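Local atomic coordinates of cytoplasmic Protein STM1381 (PDB entry 3SOZ), a protein that is of unknown function but belongs to a putative glutamine amidotransferase family with a class I glutaminase-like fold. Residues His167-Pro172 with Gln192-Ile197. Numbering follows the deposited sequence.
Sequences HVITQP and QVLAEI
L194 reaches out of its strand with a single methyl group and sets it on the flat of the H167 imidazole. Its CD1 lies 3.7 Å from the centroid of the H167 ring and 13° off the ring normal, a CH-pi contact over the middle of the face, while the other methyl, CD2, comes near the ring only at CD2 of H167. CG of H167 stands anti to the backbone N (chi1 -160°), which turns one face of the ring to L194 and lets ND1 accept a nearly straight hydrogen bond of 3.0 Å from N of I169, arriving in the ring plane. The bond helps hold the ring's rotation and is consistent with ND1 carrying no proton. A backbone bond of 3.1 Å from N of T170 to O of H167 closes a type I beta turn over V168 and I169, and I169 also meets the leucine: its CD1 stands 3.9 Å from CD1 of L194, the side chains crossing at about a right angle. OG1 of T170 lies 3.6 Å from O of L194, a polar approach rather than a hydrogen bond. Residues 167-172 lie in the loop between strands 157-162 and 175-187 and pack on one residue of strand 192-197, which pairs antiparallel with 157-162 and 200-208. M205 of strand 200-208 also touches L194, and helix 235-246 meets H167 through T245 and I169 through F238, N241 and T245.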
loop_
_atom_site.group_PDB
_atom_site.type_symbol
_atom_site.label_atom_id
_atom_site.label_comp_id
_atom_site.label_asym_id
_atom_site.label_seq_id
_atom_site.Cartn_x
_atom_site.Cartn_y
_atom_site.Cartn_z
ATOM N N HIS A 167 -9.473 3.669 36.954
ATOM C CA HIS A 167 -8.051 3.326 36.772
ATOM C C HIS A 167 -7.105 4.443 37.193
ATOM O O HIS A 167 -7.409 5.635 37.101
ATOM C CB HIS A 167 -7.762 2.922 35.315
ATOM C CG HIS A 167 -6.507 2.123 35.128
ATOM N ND1 HIS A 167 -5.247 2.676 35.232
ATOM C CD2 HIS A 167 -6.323 0.824 34.790
ATOM C CE1 HIS A 167 -4.342 1.738 35.007
ATOM N NE2 HIS A 167 -4.969 0.605 34.737
ATOM N N VAL A 168 -5.942 4.016 37.646
ATOM C CA VAL A 168 -4.933 4.900 38.154
ATOM C C VAL A 168 -4.502 5.925 37.103
ATOM O O VAL A 168 -4.293 7.093 37.428
ATOM C CB VAL A 168 -3.714 4.100 38.641
ATOM C CG1 VAL A 168 -3.077 4.800 39.825
ATOM C CG2 VAL A 168 -4.132 2.676 39.044
ATOM N N ILE A 169 -4.382 5.496 35.847
ATOM C CA ILE A 169 -3.896 6.375 34.767
ATOM C C ILE A 169 -4.884 7.503 34.528
ATOM O O ILE A 169 -4.491 8.641 34.243
ATOM C CB ILE A 169 -3.678 5.592 33.440
ATOM C CG1 ILE A 169 -2.585 4.537 33.612
ATOM C CG2 ILE A 169 -3.313 6.524 32.297
ATOM C CD1 ILE A 169 -2.754 3.335 32.706
ATOM N N THR A 170 -6.155 7.168 34.722
ATOM C CA THR A 170 -7.300 7.911 34.237
ATOM C C THR A 170 -7.984 8.786 35.299
ATOM O O THR A 170 -8.851 9.610 34.967
ATOM C CB THR A 170 -8.320 6.904 33.645
ATOM O OG1 THR A 170 -8.790 7.374 32.385
ATOM C CG2 THR A 170 -9.499 6.622 34.596
ATOM N N GLN A 171 -7.618 8.616 36.575
ATOM C CA GLN A 171 -8.305 9.377 37.649
ATOM C C GLN A 171 -8.113 10.888 37.485
ATOM O O GLN A 171 -9.097 11.609 37.268
ATOM C CB GLN A 171 -7.951 8.903 39.088
ATOM C CG GLN A 171 -8.571 7.536 39.570
ATOM C CD GLN A 171 -9.970 7.127 38.966
ATOM O OE1 GLN A 171 -10.668 6.249 39.520
ATOM N NE2 GLN A 171 -10.349 7.729 37.824
ATOM N N PRO A 172 -6.841 11.346 37.509
ATOM C CA PRO A 172 -6.483 12.764 37.664
ATOM C C PRO A 172 -7.085 13.776 36.658
ATOM O O PRO A 172 -6.888 14.994 36.834
ATOM C CB PRO A 172 -4.944 12.744 37.558
ATOM C CG PRO A 172 -4.559 11.304 37.835
ATOM C CD PRO A 172 -5.649 10.521 37.233
ATOM N N GLN A 192 -9.040 -4.258 28.465
ATOM C CA GLN A 192 -9.810 -3.190 29.060
ATOM C C GLN A 192 -9.448 -1.827 28.462
ATOM O O GLN A 192 -8.280 -1.444 28.435
ATOM C CB GLN A 192 -9.787 -3.251 30.612
ATOM C CG GLN A 192 -8.402 -3.137 31.324
ATOM C CD GLN A 192 -7.709 -4.498 31.746
ATOM O OE1 GLN A 192 -8.164 -5.614 31.401
ATOM N NE2 GLN A 192 -6.578 -4.375 32.488
ATOM N N VAL A 193 -10.475 -1.143 27.945
ATOM C CA VAL A 193 -10.368 0.129 27.247
ATOM C C VAL A 193 -10.561 1.242 28.261
ATOM O O VAL A 193 -11.612 1.351 28.885
ATOM C CB VAL A 193 -11.461 0.267 26.157
ATOM C CG1 VAL A 193 -11.348 1.593 25.465
ATOM C CG2 VAL A 193 -11.379 -0.848 25.160
ATOM N N LEU A 194 -9.561 2.083 28.414
ATOM C CA LEU A 194 -9.606 3.104 29.421
ATOM C C LEU A 194 -9.969 4.517 28.913
ATOM O O LEU A 194 -10.137 5.442 29.728
ATOM C CB LEU A 194 -8.266 3.138 30.168
ATOM C CG LEU A 194 -7.504 1.854 30.558
ATOM C CD1 LEU A 194 -6.318 2.215 31.456
ATOM C CD2 LEU A 194 -8.376 0.813 31.259
ATOM N N ALA A 195 -10.083 4.699 27.590
ATOM C CA ALA A 195 -10.300 6.017 26.955
ATOM C C ALA A 195 -10.669 5.771 25.537
ATOM O O ALA A 195 -10.261 4.793 24.976
ATOM C CB ALA A 195 -9.063 6.852 26.987
ATOM N N GLU A 196 -11.448 6.666 24.953
ATOM C CA GLU A 196 -11.851 6.532 23.556
ATOM C C GLU A 196 -11.809 7.856 22.797
ATOM O O GLU A 196 -11.905 8.921 23.381
ATOM C CB GLU A 196 -13.227 5.901 23.451
ATOM C CG GLU A 196 -13.235 4.434 23.732
ATOM C CD GLU A 196 -14.573 3.771 23.373
ATOM O OE1 GLU A 196 -15.632 4.252 23.835
ATOM O OE2 GLU A 196 -14.557 2.755 22.618
ATOM N N ILE A 197 -11.654 7.778 21.489
ATOM C CA ILE A 197 -11.568 8.973 20.654
ATOM C C ILE A 197 -12.459 8.694 19.472
ATOM O O ILE A 197 -12.560 7.540 19.061
ATOM C CB ILE A 197 -10.084 9.284 20.274
ATOM C CG1 ILE A 197 -9.957 10.620 19.547
ATOM C CG2 ILE A 197 -9.422 8.084 19.561
ATOM C CD1 ILE A 197 -8.591 11.153 19.554
#